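Local coordinates for chromosome-partitioning protein Spo0J (Thermus thermophilus HB27, PDB 1VZ0), which binds the centromere-like site parS, stimulates the ATPase activity of Soj and is probably involved in chromosome partitioning, at residues C[61-66]-C[78-83]; C[107-112]-C[127-132]; C[111-116]-C[121-126]; C[139-144]-C[149-154]. One frame throughout, in Å; residues are numbered along the deposited sequence.

Contact 1. Residues C[61-66]-C[78-83]; sequences QPLLVR and ERRYRA
The tight part of this contact is the end of Leu-63 pressed against the first turn of helix 78-86. Its CD2 lies 3.5 Å from Arg-80 CB and 3.7 Å from the backbone nitrogen of Tyr-81, so one methyl sits where the two residues join. The other methyl, CD1, approaches the rim of the Tyr-81 ring roughly in plane. Leu-63 and Arg-80 lie antiparallel alongside one another, the leucine reaching in to the helix while the arginine runs out toward the loop before the strand. There the packing loosens. Bends at chi2 (101°) and chi3 (78°) fold the arginine chain and bring its guanidinium up to Gln-61, whose CB covers one face of the group, off-centre, 4.0 Å from its plane. Arg-80 NE is buried without a polar partner; NH2 instead makes a salt bridge to Glu-172 of the second subunit. Tyr-81 likewise turns outward at its polar end, its OH hydrogen-bonded to Ile-31 O of that subunit. A leucine in place of Arg-80 would probably leave that glutamate without its mate and take the flat group away from Gln-61 CB. The strand enters a hairpin that leads directly into this helix, whose ERRYRA sequence belongs to the arginine-rich signature of the ParB N-terminal domain, which in relatives binds CTP.

Contact 2. Residues C[107-112]-C[127-132]; sequences LALVEN and YQALLE
No flat group takes part where Leu-109 meets Ala-129 and Leu-130; the ring of Tyr-127 stands beside this leucine contact, with Val-140 and Val-151 on one side of its plane and Leu-113 on the other. Between the helices the meeting is of methyl groups. Leu-109 carries it: CD1 fits between two residues of the facing helix, 3.7 Å from Ala-129 CB and 3.9 Å from Leu-130 CD2, while CD2 also comes up to the alanine methyl. Both leucines have CG anti to the carbonyl carbon (chi1 -69° at Leu-109 and -74° at Leu-130), a setting in which their chains overlap side by side, each heading for the other's helix, and Leu-130 CD2 reaches back as far as Leu-109 CB at 4.1 Å. Beside this, Val-110 CG2 comes only to 4.4 Å from Leu-130 CD1. The short helical segments run nearly antiparallel, at 157°, with axes 10.0 Å apart at closest approach. At that spacing the side chains alone meet: the leucine methyls reach across, and Ala-129 offers only its CB. Pro-38 and Phe-42 of the second subunit pack on Leu-109 and Ala-129, closing that side. Helix 101-114 is thereby joined to helix 120-132, the first of the DNA-binding half. With no hydrogen bond or charge pair across it, the contact relies on shape and on the burial of hydrocarbon.

Contact 3. Residues C[111-116]-C[121-126]; sequences ENLQRE and VEEARG
Leu-113 closes the turn end of an antiparallel helical hairpin, in which helices 101-114 and 120-132 are connected by a short loop. The first kind of interaction is apolar side chain on bare backbone. With CG anti to the carbonyl carbon (chi1 -73°), Leu-113 sends both methyls across to the second helix. CD2 settles 3.5 Å from the carbonyl oxygen of Glu-123 and 3.8 Å from its CA, and it also reaches Gly-126 CA, while CD1 lies 4.1 Å from Gly-126 C. The aliphatic CG of Glu-123 flanks the same CD2 methyl at 4.3 Å. Leu-118 from the connecting loop, together with Leu-130 further along the second helix, continues the packing around this leucine.

The second kind is polar and runs through solvent. Asn-112 and Glu-122 do not touch; a water spans them, donating to Asn-112 OD1 at 2.6 Å and to Glu-122 OE1 at 2.9 Å. The same carboxylate oxygen is also paired with Arg-39 of the second subunit, so the bridge sits beside the subunit interface and the negative charge of Glu-122 is probably offset in part there.

Glycine matters to the fit on the apolar side: a beta carbon built on Gly-126 would stand just 2.7 Å from Leu-113 CD2, well inside contact distance.

Contact 4. Residues C[139-144]-C[149-154]; sequences EVARRV and STVANA
Val-151 has CG1 anti to the backbone N (chi1 174°) and CG2 anti to the carbonyl carbon, which spreads its two methyls over neighbouring residues of the facing helix. CG2 takes Ala-141, lying 4.0 Å from both its CB and its CA, close enough for the methyl to rest on the helix surface itself. CG1 meets Val-140 instead, at 4.2 Å from that residue's CG1. The first torsion of Val-140 is similar, at 170°, and the two valines come methyl to methyl. The small side chain of Ala-141 is consistent with the close approach of the second helix, the CA atoms of Ala-141 and Val-151 being 6.5 Å apart. At the end of the first helix the backbone N of Val-144 is held weakly by two carbonyl oxygens, those of Val-140 and Ala-141, as the chain prepares to turn. Helix 120-132 backs the contact and adds a third wall to its apolar centre. The two segments belong to the inferred helix-turn-helix motif, and helix 148-156 occupies the position of the recognition helix in such motifs. The chemistry across the contact is wholly hydrocarbon, so the two helices are held against each other here by the fit of methyl groups, with no polar pair between them.

Contacts 2 and 3 share helices 101-114 and 120-132 and touch each other, one along the hairpin and the other near its turn, so their leucines form a continuous apolar run. Contact 4 abuts contact 2 through Tyr-127 and Arg-143, and contact 3 through Leu-113 and Ala-124, placing the helix-turn-helix against that hairpin. Contact 1 touches none of the others, its centre about 19 Å from those of contacts 2 and 3 and about 27 Å from that of contact 4. Contacts 2 and 4 are buried and purely apolar; contact 3 is partly buried and adds a water bridge. Contact 1 is buried, yet carries an arginine to the second subunit, which also touches contacts 2 and 3.

Contact 1. Residues C[61-66]-C[78-83]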
loop_
_atom_site.group_PDB
_atom_site.type_symbol
_atom_site.label_atom_id
_atom_site.label_comp_id
_atom_site.label_asym_id
_atom_site.label_seq_id
_atom_site.Cartn_x
_atom_site.Cartn_y
_atom_site.Cartn_z
ATOM N N GLN C 61 14.357 0.553 16.593
ATOM C CA GLN C 61 13.738 1.613 17.366
ATOM C C GLN C 61 12.665 1.048 18.277
ATOM O O GLN C 61 12.116 -0.020 18.021
ATOM C CB GLN C 61 13.148 2.678 16.441
ATOM C CG GLN C 61 14.209 3.561 15.799
ATOM C CD GLN C 61 15.184 4.146 16.821
ATOM O OE1 GLN C 61 15.984 3.423 17.425
ATOM N NE2 GLN C 61 15.118 5.459 17.021
ATOM N N PRO C 62 12.352 1.767 19.359
ATOM C CA PRO C 62 11.348 1.361 20.344
ATOM C C PRO C 62 9.980 1.021 19.777
ATOM O O PRO C 62 9.557 1.581 18.770
ATOM C CB PRO C 62 11.271 2.571 21.270
ATOM C CG PRO C 62 12.624 3.172 21.167
ATOM C CD PRO C 62 12.901 3.090 19.695
ATOM N N LEU C 63 9.306 0.079 20.426
ATOM C CA LEU C 63 7.953 -0.294 20.051
ATOM C C LEU C 63 7.124 0.662 20.897
ATOM O O LEU C 63 7.634 1.236 21.855
ATOM C CB LEU C 63 7.627 -1.723 20.477
ATOM C CG LEU C 63 8.356 -2.885 19.812
ATOM C CD1 LEU C 63 7.883 -4.198 20.430
ATOM C CD2 LEU C 63 8.085 -2.867 18.317
ATOM N N LEU C 64 5.861 0.853 20.554
ATOM C CA LEU C 64 5.024 1.732 21.347
ATOM C C LEU C 64 3.930 0.845 21.912
ATOM O O LEU C 64 3.212 0.179 21.164
ATOM C CB LEU C 64 4.429 2.841 20.478
ATOM C CG LEU C 64 3.939 4.093 21.219
ATOM C CD1 LEU C 64 3.364 5.077 20.219
ATOM C CD2 LEU C 64 2.887 3.726 22.252
ATOM N N VAL C 65 3.809 0.826 23.234
ATOM C CA VAL C 65 2.810 -0.012 23.880
ATOM C C VAL C 65 1.996 0.713 24.943
ATOM O O VAL C 65 2.311 1.842 25.332
ATOM C CB VAL C 65 3.480 -1.226 24.544
ATOM C CG1 VAL C 65 4.331 -1.963 23.525
ATOM C CG2 VAL C 65 4.348 -0.773 25.712
ATOM N N ARG C 66 0.936 0.058 25.395
ATOM C CA ARG C 66 0.096 0.602 26.450
ATOM C C ARG C 66 -0.164 -0.524 27.443
ATOM O O ARG C 66 -0.141 -1.705 27.079
ATOM C CB ARG C 66 -1.233 1.130 25.898
ATOM C CG ARG C 66 -2.217 0.066 25.432
ATOM C CD ARG C 66 -3.578 0.704 25.164
ATOM N NE ARG C 66 -4.594 -0.276 24.803
ATOM C CZ ARG C 66 -5.903 -0.053 24.888
ATOM N NH1 ARG C 66 -6.761 -1.002 24.539
ATOM N NH2 ARG C 66 -6.353 1.119 25.334
ATOM N N GLU C 78 3.916 -2.659 14.381
ATOM C CA GLU C 78 3.531 -4.043 14.148
ATOM C C GLU C 78 4.640 -4.878 13.489
ATOM O O GLU C 78 4.954 -5.962 13.969
ATOM C CB GLU C 78 2.248 -4.096 13.303
ATOM C CG GLU C 78 1.466 -5.422 13.392
ATOM C CD GLU C 78 0.686 -5.581 14.704
ATOM O OE1 GLU C 78 -0.059 -4.640 15.051
ATOM O OE2 GLU C 78 0.802 -6.639 15.377
ATOM N N ARG C 79 5.237 -4.386 12.405
ATOM C CA ARG C 79 6.294 -5.149 11.736
ATOM C C ARG C 79 7.524 -5.315 12.612
ATOM O O ARG C 79 8.154 -6.376 12.635
ATOM C CB ARG C 79 6.670 -4.501 10.400
ATOM C CG ARG C 79 5.810 -5.037 9.256
ATOM C CD ARG C 79 6.073 -4.353 7.922
ATOM N NE ARG C 79 7.388 -4.641 7.348
ATOM C CZ ARG C 79 7.700 -5.724 6.639
ATOM N NH1 ARG C 79 8.933 -5.861 6.173
ATOM N NH2 ARG C 79 6.796 -6.666 6.388
ATOM N N ARG C 80 7.859 -4.257 13.335
ATOM C CA ARG C 80 8.992 -4.288 14.237
ATOM C C ARG C 80 8.696 -5.406 15.247
ATOM O O ARG C 80 9.537 -6.264 15.525
ATOM C CB ARG C 80 9.107 -2.936 14.952
ATOM C CG ARG C 80 10.509 -2.363 14.996
ATOM C CD ARG C 80 10.743 -1.282 13.956
ATOM N NE ARG C 80 10.159 -0.000 14.342
ATOM C CZ ARG C 80 10.410 1.156 13.729
ATOM N NH1 ARG C 80 11.238 1.208 12.690
ATOM N NH2 ARG C 80 9.826 2.268 14.154
ATOM N N TYR C 81 7.469 -5.398 15.758
ATOM C CA TYR C 81 7.008 -6.365 16.752
ATOM C C TYR C 81 7.064 -7.804 16.250
ATOM O O TYR C 81 7.597 -8.687 16.926
ATOM C CB TYR C 81 5.578 -6.001 17.169
ATOM C CG TYR C 81 4.845 -7.035 17.999
ATOM C CD1 TYR C 81 5.150 -7.231 19.347
ATOM C CD2 TYR C 81 3.820 -7.797 17.441
ATOM C CE1 TYR C 81 4.449 -8.156 20.117
ATOM C CE2 TYR C 81 3.116 -8.723 18.199
ATOM C CZ TYR C 81 3.432 -8.897 19.539
ATOM O OH TYR C 81 2.718 -9.789 20.309
ATOM N N ARG C 82 6.523 -8.039 15.061
ATOM C CA ARG C 82 6.512 -9.382 14.500
ATOM C C ARG C 82 7.884 -9.883 14.086
ATOM O O ARG C 82 8.141 -11.084 14.107
ATOM C CB ARG C 82 5.529 -9.441 13.330
ATOM C CG ARG C 82 4.129 -9.104 13.787
ATOM C CD ARG C 82 3.054 -9.534 12.829
ATOM N NE ARG C 82 1.745 -9.254 13.416
ATOM C CZ ARG C 82 1.226 -9.897 14.461
ATOM N NH1 ARG C 82 0.033 -9.551 14.920
ATOM N NH2 ARG C 82 1.880 -10.897 15.036
ATOM N N ALA C 83 8.772 -8.966 13.718
ATOM C CA ALA C 83 10.117 -9.363 13.333
ATOM C C ALA C 83 10.873 -9.776 14.594
ATOM O O ALA C 83 11.705 -10.680 14.562
ATOM C CB ALA C 83 10.833 -8.212 12.635
#

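Contact 2. Residues C[107-112]-C[127-132]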
loop_
_atom_site.group_PDB
_atom_site.type_symbol
_atom_site.label_atom_id
_atom_site.label_comp_id
_atom_site.label_asym_id
_atom_site.label_seq_id
_atom_site.Cartn_x
_atom_site.Cartn_y
_atom_site.Cartn_z
ATOM N N LEU C 107 -4.062 6.792 17.119
ATOM C CA LEU C 107 -2.649 6.616 16.817
ATOM C C LEU C 107 -2.474 5.629 15.666
ATOM O O LEU C 107 -1.638 5.830 14.793
ATOM C CB LEU C 107 -1.880 6.121 18.047
ATOM C CG LEU C 107 -1.546 7.167 19.118
ATOM C CD1 LEU C 107 -0.870 6.478 20.297
ATOM C CD2 LEU C 107 -0.643 8.250 18.533
ATOM N N ALA C 108 -3.266 4.564 15.660
ATOM C CA ALA C 108 -3.159 3.574 14.594
ATOM C C ALA C 108 -3.483 4.212 13.244
ATOM O O ALA C 108 -2.800 3.970 12.249
ATOM C CB ALA C 108 -4.094 2.404 14.856
ATOM N N LEU C 109 -4.526 5.029 13.214
ATOM C CA LEU C 109 -4.906 5.695 11.983
ATOM C C LEU C 109 -3.820 6.672 11.552
ATOM O O LEU C 109 -3.449 6.709 10.383
ATOM C CB LEU C 109 -6.236 6.430 12.161
ATOM C CG LEU C 109 -7.446 5.509 12.336
ATOM C CD1 LEU C 109 -8.638 6.314 12.836
ATOM C CD2 LEU C 109 -7.769 4.807 11.018
ATOM N N VAL C 110 -3.297 7.445 12.499
ATOM C CA VAL C 110 -2.262 8.427 12.189
ATOM C C VAL C 110 -0.952 7.810 11.681
ATOM O O VAL C 110 -0.374 8.308 10.710
ATOM C CB VAL C 110 -1.974 9.344 13.418
ATOM C CG1 VAL C 110 -0.739 10.208 13.171
ATOM C CG2 VAL C 110 -3.181 10.246 13.674
ATOM N N GLU C 111 -0.480 6.733 12.307
ATOM C CA GLU C 111 0.778 6.140 11.852
ATOM C C GLU C 111 0.584 5.551 10.460
ATOM O O GLU C 111 1.495 5.524 9.635
ATOM C CB GLU C 111 1.280 5.051 12.812
ATOM C CG GLU C 111 0.500 3.755 12.795
ATOM C CD GLU C 111 1.277 2.581 13.397
ATOM O OE1 GLU C 111 0.627 1.607 13.831
ATOM O OE2 GLU C 111 2.526 2.617 13.427
ATOM N N ASN C 112 -0.626 5.086 10.203
ATOM C CA ASN C 112 -0.944 4.521 8.912
ATOM C C ASN C 112 -0.916 5.626 7.847
ATOM O O ASN C 112 -0.376 5.440 6.753
ATOM C CB ASN C 112 -2.320 3.887 8.985
ATOM C CG ASN C 112 -2.483 2.754 8.020
ATOM O OD1 ASN C 112 -2.662 2.962 6.822
ATOM N ND2 ASN C 112 -2.411 1.531 8.535
ATOM N N TYR C 127 -8.753 9.935 7.009
ATOM C CA TYR C 127 -9.226 11.233 7.484
ATOM C C TYR C 127 -10.672 11.108 7.941
ATOM O O TYR C 127 -11.042 11.606 9.002
ATOM C CB TYR C 127 -9.140 12.281 6.373
ATOM C CG TYR C 127 -7.734 12.592 5.915
ATOM C CD1 TYR C 127 -7.517 13.311 4.742
ATOM C CD2 TYR C 127 -6.623 12.163 6.645
ATOM C CE1 TYR C 127 -6.234 13.594 4.298
ATOM C CE2 TYR C 127 -5.329 12.440 6.215
ATOM C CZ TYR C 127 -5.142 13.152 5.038
ATOM O OH TYR C 127 -3.870 13.386 4.575
ATOM N N GLN C 128 -11.489 10.432 7.143
ATOM C CA GLN C 128 -12.890 10.259 7.495
ATOM C C GLN C 128 -13.070 9.523 8.822
ATOM O O GLN C 128 -13.969 9.846 9.600
ATOM C CB GLN C 128 -13.637 9.505 6.399
ATOM C CG GLN C 128 -15.117 9.408 6.683
ATOM C CD GLN C 128 -15.851 8.564 5.675
ATOM O OE1 GLN C 128 -15.587 7.364 5.540
ATOM N NE2 GLN C 128 -16.785 9.181 4.956
ATOM N N ALA C 129 -12.224 8.533 9.075
ATOM C CA ALA C 129 -12.310 7.779 10.314
ATOM C C ALA C 129 -11.971 8.695 11.494
ATOM O O ALA C 129 -12.598 8.616 12.549
ATOM C CB ALA C 129 -11.355 6.585 10.277
ATOM N N LEU C 130 -10.979 9.564 11.313
ATOM C CA LEU C 130 -10.586 10.477 12.377
ATOM C C LEU C 130 -11.717 11.461 12.677
ATOM O O LEU C 130 -11.945 11.815 13.835
ATOM C CB LEU C 130 -9.305 11.223 11.991
ATOM C CG LEU C 130 -8.021 10.385 12.048
ATOM C CD1 LEU C 130 -6.840 11.150 11.461
ATOM C CD2 LEU C 130 -7.750 10.003 13.496
ATOM N N LEU C 131 -12.426 11.886 11.635
ATOM C CA LEU C 131 -13.548 12.805 11.794
ATOM C C LEU C 131 -14.664 12.121 12.576
ATOM O O LEU C 131 -15.276 12.725 13.457
ATOM C CB LEU C 131 -14.105 13.237 10.432
ATOM C CG LEU C 131 -13.272 14.120 9.512
ATOM C CD1 LEU C 131 -14.084 14.426 8.254
ATOM C CD2 LEU C 131 -12.893 15.398 10.232
ATOM N N GLU C 132 -14.933 10.863 12.235
ATOM C CA GLU C 132 -15.983 10.101 12.897
ATOM C C GLU C 132 -15.679 9.909 14.371
ATOM O O GLU C 132 -16.570 9.627 15.171
ATOM C CB GLU C 132 -16.156 8.741 12.221
ATOM C CG GLU C 132 -16.834 8.822 10.870
ATOM C CD GLU C 132 -16.783 7.518 10.113
ATOM O OE1 GLU C 132 -17.418 7.435 9.042
ATOM O OE2 GLU C 132 -16.105 6.577 10.580
#

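Contact 3. Residues C[111-116]-C[121-126]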
loop_
_atom_site.group_PDB
_atom_site.type_symbol
_atom_site.label_atom_id
_atom_site.label_comp_id
_atom_site.label_asym_id
_atom_site.label_seq_id
_atom_site.Cartn_x
_atom_site.Cartn_y
_atom_site.Cartn_z
ATOM N N GLU C 111 -0.480 6.733 12.307
ATOM C CA GLU C 111 0.778 6.140 11.852
ATOM C C GLU C 111 0.584 5.551 10.460
ATOM O O GLU C 111 1.495 5.524 9.635
ATOM C CB GLU C 111 1.280 5.051 12.812
ATOM C CG GLU C 111 0.500 3.755 12.795
ATOM C CD GLU C 111 1.277 2.581 13.397
ATOM O OE1 GLU C 111 0.627 1.607 13.831
ATOM O OE2 GLU C 111 2.526 2.617 13.427
ATOM N N ASN C 112 -0.626 5.086 10.203
ATOM C CA ASN C 112 -0.944 4.521 8.912
ATOM C C ASN C 112 -0.916 5.626 7.847
ATOM O O ASN C 112 -0.376 5.440 6.753
ATOM C CB ASN C 112 -2.320 3.887 8.985
ATOM C CG ASN C 112 -2.483 2.754 8.020
ATOM O OD1 ASN C 112 -2.662 2.962 6.822
ATOM N ND2 ASN C 112 -2.411 1.531 8.535
ATOM N N LEU C 113 -1.484 6.781 8.181
ATOM C CA LEU C 113 -1.531 7.911 7.259
ATOM C C LEU C 113 -0.162 8.518 6.949
ATOM O O LEU C 113 -0.040 9.344 6.055
ATOM C CB LEU C 113 -2.463 8.992 7.813
ATOM C CG LEU C 113 -3.957 8.660 7.731
ATOM C CD1 LEU C 113 -4.760 9.535 8.683
ATOM C CD2 LEU C 113 -4.427 8.843 6.293
ATOM N N GLN C 114 0.866 8.098 7.673
ATOM C CA GLN C 114 2.207 8.625 7.463
ATOM C C GLN C 114 3.053 7.761 6.531
ATOM O O GLN C 114 4.048 8.229 5.963
ATOM C CB GLN C 114 2.932 8.761 8.803
ATOM C CG GLN C 114 2.341 9.801 9.739
ATOM C CD GLN C 114 3.175 9.981 10.998
ATOM O OE1 GLN C 114 4.391 10.166 10.926
ATOM N NE2 GLN C 114 2.523 9.930 12.156
ATOM N N ARG C 115 2.659 6.500 6.387
ATOM C CA ARG C 115 3.384 5.553 5.546
ATOM C C ARG C 115 3.496 5.975 4.087
ATOM O O ARG C 115 2.629 6.661 3.556
ATOM C CB ARG C 115 2.721 4.178 5.613
ATOM C CG ARG C 115 2.611 3.606 7.006
ATOM C CD ARG C 115 1.912 2.266 6.975
ATOM N NE ARG C 115 2.603 1.351 6.073
ATOM C CZ ARG C 115 3.755 0.737 6.345
ATOM N NH1 ARG C 115 4.301 -0.068 5.444
ATOM N NH2 ARG C 115 4.351 0.902 7.517
ATOM N N GLU C 116 4.585 5.558 3.452
ATOM C CA GLU C 116 4.839 5.848 2.046
ATOM C C GLU C 116 3.919 4.957 1.212
ATOM O O GLU C 116 3.888 5.028 -0.015
ATOM C CB GLU C 116 6.300 5.543 1.717
ATOM C CG GLU C 116 7.264 6.637 2.102
ATOM C CD GLU C 116 7.255 7.774 1.100
ATOM O OE1 GLU C 116 6.208 8.443 0.956
ATOM O OE2 GLU C 116 8.296 7.992 0.448
ATOM N N VAL C 121 -6.904 7.118 -1.859
ATOM C CA VAL C 121 -8.210 6.648 -1.391
ATOM C C VAL C 121 -8.118 6.259 0.087
ATOM O O VAL C 121 -8.986 6.602 0.894
ATOM C CB VAL C 121 -8.708 5.430 -2.207
ATOM C CG1 VAL C 121 -10.064 4.974 -1.691
ATOM C CG2 VAL C 121 -8.811 5.796 -3.676
ATOM N N GLU C 122 -7.056 5.545 0.438
ATOM C CA GLU C 122 -6.851 5.136 1.818
ATOM C C GLU C 122 -6.629 6.379 2.656
ATOM O O GLU C 122 -7.047 6.445 3.811
ATOM C CB GLU C 122 -5.629 4.238 1.936
ATOM C CG GLU C 122 -5.711 2.966 1.133
ATOM C CD GLU C 122 -4.498 2.095 1.357
ATOM O OE1 GLU C 122 -4.416 1.456 2.428
ATOM O OE2 GLU C 122 -3.617 2.065 0.472
ATOM N N GLU C 123 -5.963 7.362 2.064
ATOM C CA GLU C 123 -5.707 8.604 2.757
ATOM C C GLU C 123 -7.049 9.201 3.169
ATOM O O GLU C 123 -7.231 9.595 4.315
ATOM C CB GLU C 123 -4.970 9.579 1.848
ATOM C CG GLU C 123 -4.566 10.862 2.538
ATOM C CD GLU C 123 -4.064 11.917 1.564
ATOM O OE1 GLU C 123 -3.758 13.041 2.015
ATOM O OE2 GLU C 123 -3.979 11.624 0.348
ATOM N N ALA C 124 -7.982 9.256 2.220
ATOM C CA ALA C 124 -9.306 9.803 2.475
ATOM C C ALA C 124 -10.070 9.000 3.532
ATOM O O ALA C 124 -10.694 9.583 4.408
ATOM C CB ALA C 124 -10.110 9.865 1.176
ATOM N N ARG C 125 -10.018 7.672 3.459
ATOM C CA ARG C 125 -10.727 6.845 4.435
ATOM C C ARG C 125 -10.187 7.086 5.843
ATOM O O ARG C 125 -10.943 7.058 6.824
ATOM C CB ARG C 125 -10.615 5.352 4.086
ATOM C CG ARG C 125 -11.270 4.957 2.773
ATOM C CD ARG C 125 -11.159 3.453 2.532
ATOM N NE ARG C 125 -11.578 3.099 1.180
ATOM C CZ ARG C 125 -12.831 3.159 0.739
ATOM N NH1 ARG C 125 -13.103 2.824 -0.515
ATOM N NH2 ARG C 125 -13.813 3.536 1.548
ATOM N N GLY C 126 -8.879 7.312 5.931
ATOM C CA GLY C 126 -8.252 7.573 7.212
ATOM C C GLY C 126 -8.761 8.872 7.806
ATOM O O GLY C 126 -9.167 8.916 8.967
HETATM O O HOH W 1 -4.609 2.558 5.089
#

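Contact 4. Residues C[139-144]-C[149-154]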
loop_
_atom_site.group_PDB
_atom_site.type_symbol
_atom_site.label_atom_id
_atom_site.label_comp_id
_atom_site.label_asym_id
_atom_site.label_seq_id
_atom_site.Cartn_x
_atom_site.Cartn_y
_atom_site.Cartn_z
ATOM N N GLU C 139 -7.428 19.558 13.314
ATOM C CA GLU C 139 -6.662 18.661 14.179
ATOM C C GLU C 139 -6.122 17.496 13.359
ATOM O O GLU C 139 -4.993 17.043 13.565
ATOM C CB GLU C 139 -7.553 18.122 15.296
ATOM C CG GLU C 139 -8.523 19.149 15.843
ATOM C CD GLU C 139 -9.439 18.575 16.899
ATOM O OE1 GLU C 139 -10.046 17.512 16.646
ATOM O OE2 GLU C 139 -9.558 19.192 17.980
ATOM N N VAL C 140 -6.952 17.008 12.441
ATOM C CA VAL C 140 -6.581 15.912 11.556
ATOM C C VAL C 140 -5.371 16.365 10.746
ATOM O O VAL C 140 -4.343 15.687 10.704
ATOM C CB VAL C 140 -7.735 15.574 10.585
ATOM C CG1 VAL C 140 -7.259 14.598 9.518
ATOM C CG2 VAL C 140 -8.906 14.993 11.355
ATOM N N ALA C 141 -5.509 17.526 10.113
ATOM C CA ALA C 141 -4.447 18.099 9.297
ATOM C C ALA C 141 -3.181 18.253 10.126
ATOM O O ALA C 141 -2.081 17.927 9.676
ATOM C CB ALA C 141 -4.883 19.452 8.750
ATOM N N ARG C 142 -3.347 18.757 11.342
ATOM C CA ARG C 142 -2.224 18.947 12.243
ATOM C C ARG C 142 -1.580 17.609 12.550
ATOM O O ARG C 142 -0.389 17.415 12.322
ATOM C CB ARG C 142 -2.693 19.605 13.543
ATOM C CG ARG C 142 -3.129 21.044 13.361
ATOM C CD ARG C 142 -3.592 21.671 14.662
ATOM N NE ARG C 142 -3.750 23.115 14.510
ATOM C CZ ARG C 142 -4.129 23.937 15.482
ATOM N NH1 ARG C 142 -4.239 25.238 15.243
ATOM N NH2 ARG C 142 -4.403 23.461 16.689
ATOM N N ARG C 143 -2.380 16.683 13.056
ATOM C CA ARG C 143 -1.873 15.368 13.403
ATOM C C ARG C 143 -1.149 14.689 12.240
ATOM O O ARG C 143 -0.327 13.800 12.459
ATOM C CB ARG C 143 -3.018 14.487 13.909
ATOM C CG ARG C 143 -2.767 13.909 15.294
ATOM C CD ARG C 143 -1.497 13.066 15.303
ATOM N NE ARG C 143 -1.113 12.634 16.644
ATOM C CZ ARG C 143 -1.883 11.914 17.453
ATOM N NH1 ARG C 143 -3.094 11.540 17.063
ATOM N NH2 ARG C 143 -1.439 11.564 18.655
ATOM N N VAL C 144 -1.439 15.109 11.010
ATOM C CA VAL C 144 -0.786 14.502 9.850
ATOM C C VAL C 144 0.170 15.443 9.123
ATOM O O VAL C 144 0.898 15.019 8.228
ATOM C CB VAL C 144 -1.822 13.963 8.833
ATOM C CG1 VAL C 144 -2.739 12.959 9.513
ATOM C CG2 VAL C 144 -2.621 15.110 8.236
ATOM N N SER C 149 -7.185 22.187 3.522
ATOM C CA SER C 149 -7.714 22.017 2.175
ATOM C C SER C 149 -7.318 20.659 1.603
ATOM O O SER C 149 -8.076 20.055 0.847
ATOM C CB SER C 149 -7.209 23.133 1.257
ATOM O OG SER C 149 -5.804 23.056 1.095
ATOM N N THR C 150 -6.131 20.180 1.958
ATOM C CA THR C 150 -5.680 18.882 1.475
ATOM C C THR C 150 -6.586 17.781 2.022
ATOM O O THR C 150 -6.919 16.829 1.317
ATOM C CB THR C 150 -4.232 18.588 1.906
ATOM O OG1 THR C 150 -3.345 19.506 1.259
ATOM C CG2 THR C 150 -3.835 17.171 1.522
ATOM N N VAL C 151 -6.983 17.921 3.282
ATOM C CA VAL C 151 -7.859 16.949 3.924
ATOM C C VAL C 151 -9.262 16.987 3.330
ATOM O O VAL C 151 -9.853 15.942 3.052
ATOM C CB VAL C 151 -7.959 17.213 5.440
ATOM C CG1 VAL C 151 -8.983 16.280 6.077
ATOM C CG2 VAL C 151 -6.603 17.021 6.074
ATOM N N ALA C 152 -9.790 18.191 3.139
ATOM C CA ALA C 152 -11.129 18.355 2.581
ATOM C C ALA C 152 -11.192 17.775 1.172
ATOM O O ALA C 152 -12.159 17.104 0.804
ATOM C CB ALA C 152 -11.520 19.836 2.560
ATOM N N ASN C 153 -10.155 18.035 0.384
ATOM C CA ASN C 153 -10.093 17.530 -0.979
ATOM C C ASN C 153 -10.012 16.013 -1.040
ATOM O O ASN C 153 -10.588 15.398 -1.935
ATOM C CB ASN C 153 -8.907 18.135 -1.722
ATOM C CG ASN C 153 -9.270 19.421 -2.428
ATOM O OD1 ASN C 153 -9.730 20.382 -1.803
ATOM N ND2 ASN C 153 -9.076 19.444 -3.744
ATOM N N ALA C 154 -9.290 15.409 -0.100
ATOM C CA ALA C 154 -9.182 13.957 -0.076
ATOM C C ALA C 154 -10.542 13.348 0.268
ATOM O O ALA C 154 -10.967 12.391 -0.369
ATOM C CB ALA C 154 -8.140 13.513 0.930
#